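Local coordinates for light Chain (Clostridium botulinum, PDB 6BVD), which is the zinc metalloprotease domain of the mosaic botulinum neurotoxin type HA and, as in related light chains, probably cleaves a neuronal SNARE protein, at residues Q40-D43 / N44-I47; Q91-I94 / K95-K98; S102-A105 / G106-L109; L381-D384 / S385-T388; N401-G404 / Q405-G408. All coordinates share one frame; numbering follows the deposited sequence.

Interaction 1. Residues Q40-D43 / N44-I47; sequences QIMD and NVWI
The side chain of Gln40 lies as a slab over the indole of Trp46, its CB set 3.6 Å from the centroid of the Trp46 six-membered ring and almost on the ring normal, a CH-pi contact. The glutamine runs extended from there, with CG anti to the backbone N (chi1 -161°), and this carries its amide along the benzo part of the ring, stacked on it with the two planes 13° apart. OE1 reaches on to the turn, where Asn44 N donates to Gln40 OE1 over 3.0 Å, in the carbonyl plane and on a lone pair. A water donates to the same oxygen and also reaches Asn44 OD1 weakly, and Asn44 ND2 donates to Lys114 O. The other face is filled by aliphatic bumps. CG2 of Val45 presses into the hollow beside Met42, 3.5 Å from Met42 CG, and CG1 of Val45 meets CG2 of Ile41 at 3.6 Å, the two branched chains lying side by side. Beyond them the CD1 tip of Ile47 fits against Ile41 CB, also at 3.6 Å. Helix 83-100 covers the isoleucines, and helix 104-115 lies against Met42 and Val45. Val45 N closes the turn by donating to Met42 O over 2.9 Å, whereas the next link, from Ile41 N to Val45 O, is weak and bent. Asn44 has positive phi, as the third residue of such a turn usually does. The whole is a beta hairpin with a type II turn from Met42 to Val45, joining strands 36-40 and 45-48 of the mixed sheet.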
loop_
_atom_site.group_PDB
_atom_site.type_symbol
_atom_site.label_atom_id
_atom_site.label_comp_id
_atom_site.label_asym_id
_atom_site.label_seq_id
_atom_site.Cartn_x
_atom_site.Cartn_y
_atom_site.Cartn_z
ATOM N N GLN A 40 6.909 16.566 -6.694
ATOM C CA GLN A 40 8.147 15.836 -6.488
ATOM C C GLN A 40 7.800 14.501 -5.854
ATOM O O GLN A 40 7.651 14.394 -4.638
ATOM C CB GLN A 40 9.158 16.579 -5.588
ATOM C CG GLN A 40 10.561 16.027 -5.784
ATOM C CD GLN A 40 11.633 16.704 -4.973
ATOM O OE1 GLN A 40 12.811 16.363 -5.100
ATOM N NE2 GLN A 40 11.248 17.681 -4.142
ATOM N N ILE A 41 7.635 13.500 -6.704
ATOM C CA ILE A 41 7.202 12.168 -6.245
ATOM C C ILE A 41 8.251 11.491 -5.366
ATOM O O ILE A 41 7.920 10.685 -4.454
ATOM C CB ILE A 41 6.813 11.288 -7.531
ATOM C CG1 ILE A 41 6.314 9.905 -7.094
ATOM C CG2 ILE A 41 7.967 11.216 -8.492
ATOM C CD1 ILE A 41 4.910 9.939 -6.649
ATOM N N MET A 42 9.528 11.774 -5.620
ATOM C CA MET A 42 10.621 11.304 -4.755
ATOM C C MET A 42 11.751 12.247 -4.971
ATOM O O MET A 42 11.726 12.995 -5.972
ATOM C CB MET A 42 11.063 9.838 -5.066
ATOM C CG MET A 42 11.402 9.584 -6.561
ATOM S SD MET A 42 12.209 7.954 -6.857
ATOM C CE MET A 42 13.859 8.335 -6.320
ATOM N N ASP A 43 12.763 12.240 -4.096
ATOM C CA ASP A 43 13.902 13.163 -4.265
ATOM C C ASP A 43 14.468 13.128 -5.699
ATOM O O ASP A 43 14.862 12.056 -6.201
ATOM C CB ASP A 43 15.032 12.839 -3.294
ATOM C CG ASP A 43 14.749 13.285 -1.862
ATOM O OD1 ASP A 43 13.803 14.057 -1.608
ATOM O OD2 ASP A 43 15.511 12.860 -0.981
ATOM N N ASN A 44 14.540 14.315 -6.334
ATOM C CA ASN A 44 15.064 14.532 -7.679
ATOM C C ASN A 44 14.153 14.047 -8.821
ATOM O O ASN A 44 14.573 14.006 -9.958
ATOM C CB ASN A 44 16.476 13.912 -7.849
ATOM C CG ASN A 44 17.527 14.588 -6.965
ATOM O OD1 ASN A 44 17.422 15.780 -6.694
ATOM N ND2 ASN A 44 18.515 13.821 -6.482
ATOM N N VAL A 45 12.919 13.698 -8.541
ATOM C CA VAL A 45 12.015 13.270 -9.620
ATOM C C VAL A 45 10.740 14.096 -9.549
ATOM O O VAL A 45 10.025 14.113 -8.526
ATOM C CB VAL A 45 11.655 11.739 -9.533
ATOM C CG1 VAL A 45 10.810 11.326 -10.720
ATOM C CG2 VAL A 45 12.902 10.901 -9.496
ATOM N N TRP A 46 10.443 14.781 -10.643
ATOM C CA TRP A 46 9.266 15.643 -10.702
ATOM C C TRP A 46 8.289 15.110 -11.693
ATOM O O TRP A 46 8.686 14.634 -12.765
ATOM C CB TRP A 46 9.655 17.096 -11.114
ATOM C CG TRP A 46 10.444 17.749 -10.046
ATOM C CD1 TRP A 46 11.778 17.663 -9.862
ATOM C CD2 TRP A 46 9.921 18.541 -8.958
ATOM N NE1 TRP A 46 12.136 18.378 -8.722
ATOM C CE2 TRP A 46 11.014 18.917 -8.154
ATOM C CE3 TRP A 46 8.636 18.970 -8.599
ATOM C CZ2 TRP A 46 10.867 19.740 -7.001
ATOM C CZ3 TRP A 46 8.484 19.783 -7.440
ATOM C CH2 TRP A 46 9.599 20.138 -6.658
ATOM N N ILE A 47 7.011 15.213 -11.360
ATOM C CA ILE A 47 5.960 14.906 -12.324
ATOM C C ILE A 47 5.192 16.151 -12.752
ATOM O O ILE A 47 4.721 16.927 -11.901
ATOM C CB ILE A 47 4.957 13.879 -11.747
ATOM C CG1 ILE A 47 5.705 12.614 -11.332
ATOM C CG2 ILE A 47 3.801 13.590 -12.752
ATOM C CD1 ILE A 47 4.870 11.601 -10.587
HETATM O O HOH W 1 15.105 17.485 -4.958
#

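Interaction 2. Residues Q91-I94 / K95-K98; sequences QIMI and KLFK
Lys95 N donates to Gln91 O over 3.0 Å, and the lysine CB packs beside the carbonyl of Ile92. The chain then runs fully extended, CG anti to the backbone N (chi1 -165°), and delivers NZ to the calcium-bearing loop, where it bonds to the carbonyls of Leu381 and Tyr387, to Asp384 OD1, and to Asp384 OD2 of the second subunit. Leu96 continues the helix with a 2.8 Å bond from its N to Ile92 O; its CD1 lies alongside Ile92 CG2 at 4.1 Å, the two side chains pointing the same way. These are i to i+4 pairs of a regular alpha helix, helix 83-100, largely buried here, which packs on helix 222-237, bearer of the zinc-binding His228 and His232, through Met93, Leu96 and Phe97 against Leu226. Phe97 N donates to Met93 O over 2.9 Å, and the same oxygen sits at the edge of the Phe97 ring, in its plane, 3.2 Å from CD2. The bends of Met93 at chi2 and chi3 lean its CE forward to touch Phe97 CE2 at 3.9 Å. Last, Lys98 N bonds to Ile94 O, and the bend at chi3 swings its aliphatic CE in against Ile94 CG2 at 3.6 Å.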
loop_
_atom_site.group_PDB
_atom_site.type_symbol
_atom_site.label_atom_id
_atom_site.label_comp_id
_atom_site.label_asym_id
_atom_site.label_seq_id
_atom_site.Cartn_x
_atom_site.Cartn_y
_atom_site.Cartn_z
ATOM N N GLN A 91 -2.380 10.286 -8.869
ATOM C CA GLN A 91 -2.585 9.203 -7.889
ATOM C C GLN A 91 -2.127 7.841 -8.408
ATOM O O GLN A 91 -1.715 6.973 -7.632
ATOM C CB GLN A 91 -4.052 9.120 -7.452
ATOM C CG GLN A 91 -4.611 10.441 -6.965
ATOM C CD GLN A 91 -3.735 11.134 -5.938
ATOM O OE1 GLN A 91 -3.330 10.542 -4.946
ATOM N NE2 GLN A 91 -3.449 12.430 -6.176
ATOM N N ILE A 92 -2.281 7.608 -9.702
ATOM C CA ILE A 92 -1.840 6.345 -10.271
ATOM C C ILE A 92 -0.323 6.304 -10.222
ATOM O O ILE A 92 0.266 5.295 -9.869
ATOM C CB ILE A 92 -2.379 6.199 -11.715
ATOM C CG1 ILE A 92 -3.901 6.117 -11.654
ATOM C CG2 ILE A 92 -1.696 5.032 -12.468
ATOM C CD1 ILE A 92 -4.579 6.133 -13.014
ATOM N N MET A 93 0.319 7.421 -10.559
ATOM C CA MET A 93 1.768 7.482 -10.539
ATOM C C MET A 93 2.288 7.237 -9.109
ATOM O O MET A 93 3.284 6.531 -8.910
ATOM C CB MET A 93 2.281 8.837 -11.083
ATOM C CG MET A 93 1.969 9.058 -12.548
ATOM S SD MET A 93 2.588 7.740 -13.600
ATOM C CE MET A 93 4.358 7.801 -13.282
ATOM N N ILE A 94 1.595 7.785 -8.121
ATOM C CA ILE A 94 1.940 7.534 -6.731
ATOM C C ILE A 94 1.827 6.023 -6.443
ATOM O O ILE A 94 2.691 5.395 -5.842
ATOM C CB ILE A 94 1.009 8.327 -5.805
ATOM C CG1 ILE A 94 1.354 9.822 -5.832
ATOM C CG2 ILE A 94 1.122 7.865 -4.383
ATOM C CD1 ILE A 94 0.299 10.670 -5.148
ATOM N N LYS A 95 0.760 5.431 -6.941
ATOM C CA LYS A 95 0.561 3.982 -6.695
ATOM C C LYS A 95 1.667 3.149 -7.364
ATOM O O LYS A 95 2.187 2.162 -6.785
ATOM C CB LYS A 95 -0.825 3.557 -7.187
ATOM C CG LYS A 95 -1.257 2.167 -6.649
ATOM C CD LYS A 95 -2.717 1.881 -6.945
ATOM C CE LYS A 95 -3.094 0.507 -6.349
ATOM N NZ LYS A 95 -4.554 0.473 -6.249
ATOM N N LEU A 96 2.061 3.550 -8.573
ATOM C CA LEU A 96 3.092 2.799 -9.288
ATOM C C LEU A 96 4.479 2.944 -8.657
ATOM O O LEU A 96 5.224 1.966 -8.557
ATOM C CB LEU A 96 3.138 3.207 -10.769
ATOM C CG LEU A 96 1.851 2.978 -11.560
ATOM C CD1 LEU A 96 2.024 3.349 -13.029
ATOM C CD2 LEU A 96 1.352 1.499 -11.488
ATOM N N PHE A 97 4.802 4.139 -8.155
ATOM C CA PHE A 97 6.059 4.304 -7.458
ATOM C C PHE A 97 6.051 3.513 -6.132
ATOM O O PHE A 97 7.075 2.918 -5.789
ATOM C CB PHE A 97 6.378 5.790 -7.212
ATOM C CG PHE A 97 7.136 6.438 -8.359
ATOM C CD1 PHE A 97 8.514 6.521 -8.335
ATOM C CD2 PHE A 97 6.459 6.924 -9.466
ATOM C CE1 PHE A 97 9.219 7.111 -9.400
ATOM C CE2 PHE A 97 7.129 7.537 -10.535
ATOM C CZ PHE A 97 8.522 7.624 -10.519
ATOM N N LYS A 98 4.921 3.495 -5.418
ATOM C CA LYS A 98 4.821 2.678 -4.201
ATOM C C LYS A 98 4.939 1.184 -4.526
ATOM O O LYS A 98 5.449 0.424 -3.710
ATOM C CB LYS A 98 3.518 2.947 -3.428
ATOM C CG LYS A 98 3.545 4.290 -2.666
ATOM C CD LYS A 98 2.459 4.459 -1.604
ATOM C CE LYS A 98 1.146 5.004 -2.172
ATOM N NZ LYS A 98 0.110 5.390 -1.164
#

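Interaction 3. Residues S102-A105 / G106-L109; sequences SKPA and GQIL
Lys103 O is the tight point of this turn, drawing Gln107 N to 2.9 Å along a direction lying in the carbonyl plane. Gly106 N approaches the same oxygen at 3.1 Å, but that second bond is bent to 125° and weak. The Gln107 side chain then lies over the Lys103 carbonyl, its CG only 3.3 Å from Lys103 O. With CG beside the backbone N (chi1 -71°) and the chain extended beyond it, the amide is carried back over the start of the helix: OE1 comes to 3.6 Å from Pro104 CA, while NE2 passes the peptide between Ser102 and Lys103 and bonds to Asn101 O. A similar approach is made one residue on, where Ile108 N donates to Pro104 O over 3.0 Å and Ile108 CG1 folds down to 3.1 Å from that oxygen. The grip slackens after this, since the bond from Leu109 N to Ala105 O stretches to 3.5 Å and is weak. Outward, Pro104 and Ile108 belong to the solvent side, although Ile108 still touches Phe351. Ala105 instead rests on Leu356 and Glu359 of helix 353-360, and Lys103 reaches Phe360 of the same helix. Gly106 and Leu109 are buried. Ser102 OG turns to Arg99 O of the preceding helix. Lys103 occupies the N-cap and Pro104 the first helical turn, where its missing N-H costs no helical bond. The arrangement is the N-terminal first turn of alpha helix 104-115, opening after the short link from helix 83-100.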
loop_
_atom_site.group_PDB
_atom_site.type_symbol
_atom_site.label_atom_id
_atom_site.label_comp_id
_atom_site.label_asym_id
_atom_site.label_seq_id
_atom_site.Cartn_x
_atom_site.Cartn_y
_atom_site.Cartn_z
ATOM N N SER A 102 8.024 -1.462 -3.289
ATOM C CA SER A 102 7.538 -2.493 -2.334
ATOM C C SER A 102 8.426 -3.726 -2.285
ATOM O O SER A 102 8.254 -4.590 -1.408
ATOM C CB SER A 102 6.084 -2.937 -2.635
ATOM O OG SER A 102 6.030 -3.742 -3.824
ATOM N N LYS A 103 9.368 -3.835 -3.204
ATOM C CA LYS A 103 10.303 -4.956 -3.162
ATOM C C LYS A 103 11.720 -4.461 -3.303
ATOM O O LYS A 103 11.951 -3.461 -3.995
ATOM C CB LYS A 103 9.978 -5.966 -4.271
ATOM C CG LYS A 103 8.673 -6.717 -4.001
ATOM C CD LYS A 103 8.272 -7.596 -5.176
ATOM C CE LYS A 103 6.846 -8.069 -5.022
ATOM N NZ LYS A 103 6.678 -8.905 -3.798
ATOM N N PRO A 104 12.682 -5.175 -2.702
ATOM C CA PRO A 104 14.104 -4.785 -2.747
ATOM C C PRO A 104 14.662 -4.510 -4.137
ATOM O O PRO A 104 15.367 -3.504 -4.324
ATOM C CB PRO A 104 14.811 -5.991 -2.115
ATOM C CG PRO A 104 13.789 -6.502 -1.085
ATOM C CD PRO A 104 12.444 -6.301 -1.766
ATOM N N ALA A 105 14.364 -5.364 -5.118
ATOM C CA ALA A 105 14.909 -5.137 -6.461
ATOM C C ALA A 105 14.493 -3.779 -7.034
ATOM O O ALA A 105 15.256 -3.148 -7.763
ATOM C CB ALA A 105 14.478 -6.268 -7.424
ATOM N N GLY A 106 13.271 -3.353 -6.743
ATOM C CA GLY A 106 12.763 -2.059 -7.193
ATOM C C GLY A 106 13.208 -0.898 -6.309
ATOM O O GLY A 106 13.254 0.266 -6.758
ATOM N N GLN A 107 13.459 -1.197 -5.037
ATOM C CA GLN A 107 13.976 -0.183 -4.112
ATOM C C GLN A 107 15.363 0.252 -4.546
ATOM O O GLN A 107 15.702 1.445 -4.532
ATOM C CB GLN A 107 14.003 -0.734 -2.674
ATOM C CG GLN A 107 12.628 -0.903 -2.067
ATOM C CD GLN A 107 12.625 -1.761 -0.799
ATOM O OE1 GLN A 107 13.675 -2.153 -0.288
ATOM N NE2 GLN A 107 11.439 -2.053 -0.297
ATOM N N ILE A 108 16.164 -0.719 -4.971
ATOM C CA ILE A 108 17.523 -0.464 -5.409
ATOM C C ILE A 108 17.474 0.392 -6.702
ATOM O O ILE A 108 18.249 1.352 -6.856
ATOM C CB ILE A 108 18.310 -1.786 -5.662
ATOM C CG1 ILE A 108 18.353 -2.679 -4.422
ATOM C CG2 ILE A 108 19.728 -1.480 -6.068
ATOM C CD1 ILE A 108 19.064 -2.080 -3.273
ATOM N N LEU A 109 16.567 0.059 -7.626
ATOM C CA LEU A 109 16.379 0.901 -8.836
ATOM C C LEU A 109 16.055 2.386 -8.494
ATOM O O LEU A 109 16.676 3.319 -9.028
ATOM C CB LEU A 109 15.257 0.343 -9.698
ATOM C CG LEU A 109 14.869 1.204 -10.912
ATOM C CD1 LEU A 109 16.057 1.390 -11.855
ATOM C CD2 LEU A 109 13.741 0.509 -11.655
#

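Interaction 4. Residues L381-D384 / S385-T388; sequences LLDD and SIYT. With CA (calcium ion), chain C.
Asp383 OD1 is gripped twice by Ser385, whose OG donates to it over 2.7 Å and whose backbone N donates over 2.9 Å. Both donors come from the same face of the carboxylate plane: the amide meets the oxygen on its anti side, and the hydroxyl stands above the plane, 45° out of it. The aspartate can bend forward to them because its CG lies anti to the backbone N (chi1 -172°), while OD2 is tied by a salt bridge to Arg425. Asp383 O is likewise shared, accepting 2.8 Å from Ile386 N, which lies above the carbonyl plane, and 3.0 Å from Tyr387 N. The side chain and the backbone of one residue thus bind the amides of Ser385, Ile386 and Tyr387, forming an Asx turn, with Ser385 OG adding a second bond to OD1, in the loop between strands 373-377 and 406-408. This turn presents Asp384 to a calcium ion, which its carboxylate binds through both oxygens, OD2 at 2.3 Å. Glu389 is a further ligand, and Asp384 and Glu389 of the second subunit bind the same ion, so the site bridges the two copies. Lys95 of each chain also bonds to the Asp384 carboxylate, which would probably temper the gathered negative charge. Beneath the turn, Leu381 CD2 sits over one face of the Tyr387 ring, 4.1 Å from its centroid in a CH-pi contact offset toward the rim. Phe393 meets that ring edge-to-face, and Tyr387 OH is bonded to Asp221, next to the helix carrying the zinc-binding histidines.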
loop_
_atom_site.group_PDB
_atom_site.type_symbol
_atom_site.label_atom_id
_atom_site.label_comp_id
_atom_site.label_asym_id
_atom_site.label_seq_id
_atom_site.Cartn_x
_atom_site.Cartn_y
_atom_site.Cartn_z
ATOM N N LEU A 381 -6.995 1.074 -12.038
ATOM C CA LEU A 381 -5.717 0.824 -11.406
ATOM C C LEU A 381 -5.752 1.276 -9.938
ATOM O O LEU A 381 -5.024 0.740 -9.090
ATOM C CB LEU A 381 -4.592 1.531 -12.172
ATOM C CG LEU A 381 -4.332 0.990 -13.603
ATOM C CD1 LEU A 381 -3.297 1.840 -14.342
ATOM C CD2 LEU A 381 -3.866 -0.468 -13.529
ATOM N N LEU A 382 -6.596 2.263 -9.658
ATOM C CA LEU A 382 -6.690 2.822 -8.301
ATOM C C LEU A 382 -7.501 1.967 -7.326
ATOM O O LEU A 382 -7.430 2.192 -6.128
ATOM C CB LEU A 382 -7.310 4.223 -8.356
ATOM C CG LEU A 382 -6.411 5.321 -8.920
ATOM C CD1 LEU A 382 -7.243 6.571 -9.108
ATOM C CD2 LEU A 382 -5.326 5.570 -7.926
ATOM N N ASP A 383 -8.256 0.987 -7.842
ATOM C CA ASP A 383 -9.101 0.088 -7.052
ATOM C C ASP A 383 -8.316 -1.129 -6.526
ATOM O O ASP A 383 -7.926 -2.008 -7.310
ATOM C CB ASP A 383 -10.292 -0.374 -7.919
ATOM C CG ASP A 383 -11.356 -1.159 -7.148
ATOM O OD1 ASP A 383 -11.076 -1.815 -6.129
ATOM O OD2 ASP A 383 -12.508 -1.163 -7.620
ATOM N N ASP A 384 -8.136 -1.204 -5.202
ATOM C CA ASP A 384 -7.293 -2.244 -4.598
ATOM C C ASP A 384 -7.888 -3.654 -4.729
ATOM O O ASP A 384 -7.191 -4.628 -4.447
ATOM C CB ASP A 384 -7.027 -1.923 -3.115
ATOM C CG ASP A 384 -5.897 -0.873 -2.941
ATOM O OD1 ASP A 384 -4.844 -1.014 -3.583
ATOM O OD2 ASP A 384 -6.091 0.120 -2.205
ATOM N N SER A 385 -9.156 -3.774 -5.127
ATOM C CA SER A 385 -9.685 -5.113 -5.464
ATOM C C SER A 385 -9.312 -5.569 -6.890
ATOM O O SER A 385 -9.554 -6.740 -7.253
ATOM C CB SER A 385 -11.214 -5.159 -5.313
ATOM O OG SER A 385 -11.870 -4.349 -6.260
ATOM N N ILE A 386 -8.727 -4.667 -7.691
ATOM C CA ILE A 386 -8.323 -4.960 -9.087
ATOM C C ILE A 386 -6.801 -4.985 -9.229
ATOM O O ILE A 386 -6.215 -5.865 -9.851
ATOM C CB ILE A 386 -8.901 -3.888 -10.076
ATOM C CG1 ILE A 386 -10.429 -3.853 -10.007
ATOM C CG2 ILE A 386 -8.352 -4.071 -11.504
ATOM C CD1 ILE A 386 -11.075 -5.138 -10.417
ATOM N N TYR A 387 -6.162 -3.976 -8.642
ATOM C CA TYR A 387 -4.747 -3.792 -8.770
ATOM C C TYR A 387 -4.192 -3.269 -7.443
ATOM O O TYR A 387 -4.698 -2.277 -6.936
ATOM C CB TYR A 387 -4.472 -2.796 -9.907
ATOM C CG TYR A 387 -3.029 -2.563 -10.211
ATOM C CD1 TYR A 387 -2.357 -3.386 -11.096
ATOM C CD2 TYR A 387 -2.335 -1.466 -9.676
ATOM C CE1 TYR A 387 -1.036 -3.181 -11.402
ATOM C CE2 TYR A 387 -0.996 -1.248 -9.994
ATOM C CZ TYR A 387 -0.355 -2.096 -10.873
ATOM O OH TYR A 387 0.978 -1.887 -11.234
ATOM N N THR A 388 -3.182 -3.912 -6.873
ATOM C CA THR A 388 -2.618 -3.418 -5.600
ATOM C C THR A 388 -1.160 -3.021 -5.682
ATOM O O THR A 388 -0.404 -3.509 -6.554
ATOM C CB THR A 388 -2.708 -4.465 -4.470
ATOM O OG1 THR A 388 -1.922 -5.631 -4.798
ATOM C CG2 THR A 388 -4.161 -4.825 -4.195
HETATM CA CA CA C . -3.885 0.757 -2.189
#

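Interaction 5. Residues N401-G404 / Q405-G408; sequences NYQG and QNIG
A tight turn leads the chain into edge strand 406-408 of the antiparallel five-stranded sheet, and an Asx turn at Asn406 lies in this weakly bonded strand. Across the turn, Gln405 N donates to Tyr402 O over 2.9 Å, from well above the carbonyl plane, and Asn406 N donates to Gln403 O over 3.0 Å, also from above it. A further link from Asn406 N to Tyr402 O is weak. In the Asx turn Gly408 N meets Asn406 OD1 at 3.1 Å. The other end of the same amide, ND2, donates to a water which in turn donates to Asn401 O and, at 2.8 Å, to Gln403 OE1. The Gln403 side chain starts with CG anti to the backbone N (chi1 -164°) and bends at chi2, which sets its amide across Asn406: NE2 lies 3.7 Å from Asn406 CB, the two amide planes 25° apart. On the other side of the turn, Gln405 and Tyr402 run alongside each other, pointing the same way, with Gln405 OE1 4.0 Å from Tyr402 CB and the amide and ring planes 80° apart. This glutamine is buried, and both ends of its amide are tied down: NE2 bonds to Ile219 O of the neighbouring strand, OE1 accepts from Lys363 N and Asn394 ND2. The contrast is chemical. Gln405 fixes the rotation of its amide by direct bonds to the protein, whereas the side-chain amides of Gln403 and Asn406 are joined through a water, so the solvent-facing half of the turn is probably held less rigidly than the buried half.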
loop_
_atom_site.group_PDB
_atom_site.type_symbol
_atom_site.label_atom_id
_atom_site.label_comp_id
_atom_site.label_asym_id
_atom_site.label_seq_id
_atom_site.Cartn_x
_atom_site.Cartn_y
_atom_site.Cartn_z
ATOM N N ASN A 401 -0.318 -19.181 -12.259
ATOM C CA ASN A 401 -0.196 -18.988 -13.699
ATOM C C ASN A 401 -0.527 -17.545 -14.135
ATOM O O ASN A 401 -0.978 -17.334 -15.261
ATOM C CB ASN A 401 -1.080 -19.984 -14.434
ATOM C CG ASN A 401 -0.731 -21.431 -14.076
ATOM O OD1 ASN A 401 -1.610 -22.226 -13.747
ATOM N ND2 ASN A 401 0.556 -21.773 -14.150
ATOM N N TYR A 402 -0.320 -16.589 -13.225
ATOM C CA TYR A 402 -0.544 -15.161 -13.498
ATOM C C TYR A 402 -1.921 -14.926 -14.072
ATOM O O TYR A 402 -2.075 -14.134 -15.005
ATOM C CB TYR A 402 0.510 -14.593 -14.472
ATOM C CG TYR A 402 1.936 -14.953 -14.126
ATOM C CD1 TYR A 402 2.626 -14.275 -13.116
ATOM C CD2 TYR A 402 2.577 -16.001 -14.787
ATOM C CE1 TYR A 402 3.923 -14.620 -12.788
ATOM C CE2 TYR A 402 3.854 -16.365 -14.473
ATOM C CZ TYR A 402 4.537 -15.668 -13.478
ATOM O OH TYR A 402 5.833 -16.060 -13.176
ATOM N N GLN A 403 -2.901 -15.647 -13.544
ATOM C CA GLN A 403 -4.292 -15.560 -13.990
ATOM C C GLN A 403 -4.826 -14.124 -13.878
ATOM O O GLN A 403 -5.676 -13.695 -14.677
ATOM C CB GLN A 403 -5.157 -16.529 -13.186
ATOM C CG GLN A 403 -6.519 -16.800 -13.798
ATOM C CD GLN A 403 -6.403 -17.516 -15.161
ATOM O OE1 GLN A 403 -5.502 -18.330 -15.374
ATOM N NE2 GLN A 403 -7.276 -17.159 -16.097
ATOM N N GLY A 404 -4.291 -13.365 -12.917
ATOM C CA GLY A 404 -4.671 -11.972 -12.757
ATOM C C GLY A 404 -4.364 -11.130 -13.988
ATOM O O GLY A 404 -5.057 -10.154 -14.240
ATOM N N GLN A 405 -3.345 -11.500 -14.762
ATOM C CA GLN A 405 -3.026 -10.768 -15.984
ATOM C C GLN A 405 -3.696 -11.380 -17.222
ATOM O O GLN A 405 -3.739 -10.763 -18.289
ATOM C CB GLN A 405 -1.516 -10.724 -16.185
ATOM C CG GLN A 405 -0.757 -9.974 -15.073
ATOM C CD GLN A 405 0.757 -10.077 -15.279
ATOM O OE1 GLN A 405 1.454 -10.743 -14.523
ATOM N NE2 GLN A 405 1.259 -9.430 -16.321
ATOM N N ASN A 406 -4.253 -12.583 -17.069
ATOM C CA ASN A 406 -4.869 -13.274 -18.218
ATOM C C ASN A 406 -6.197 -12.623 -18.633
ATOM O O ASN A 406 -7.165 -12.669 -17.877
ATOM C CB ASN A 406 -5.114 -14.756 -17.883
ATOM C CG ASN A 406 -5.415 -15.585 -19.139
ATOM O OD1 ASN A 406 -6.121 -15.120 -20.043
ATOM N ND2 ASN A 406 -4.891 -16.802 -19.193
ATOM N N ILE A 407 -6.271 -12.052 -19.831
ATOM C CA ILE A 407 -7.483 -11.324 -20.180
ATOM C C ILE A 407 -8.333 -12.034 -21.239
ATOM O O ILE A 407 -9.381 -11.536 -21.639
ATOM C CB ILE A 407 -7.146 -9.880 -20.661
ATOM C CG1 ILE A 407 -6.127 -9.913 -21.792
ATOM C CG2 ILE A 407 -6.604 -9.065 -19.467
ATOM C CD1 ILE A 407 -5.840 -8.528 -22.446
ATOM N N GLY A 408 -7.899 -13.196 -21.693
ATOM C CA GLY A 408 -8.681 -13.918 -22.689
ATOM C C GLY A 408 -7.821 -14.677 -23.679
ATOM O O GLY A 408 -6.602 -14.591 -23.655
HETATM O O HOH W 2 -3.071 -17.851 -16.757
#

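In the fold
Interactions 1 and 2 are both buried and touch: Ile41, Met42 and Ile47 of the hairpin pack on Ile94, Phe97 and Met93 of helix 83-100, an apolar join. Interaction 2 also reaches interaction 4, now by polar means, as Lys95 NZ lies 2.8 Å from Tyr387 O, and both lie at the contact with the second subunit. One helix therefore faces the hairpin with hydrocarbon and the calcium loop with a lysine as well as a leucine. Interaction 3 begins the next helix, is partly buried and relies mainly on backbone bonds. Interaction 5 lies at the surface, about 15 Å between centres from interaction 4, and alone includes a water joining three protein groups.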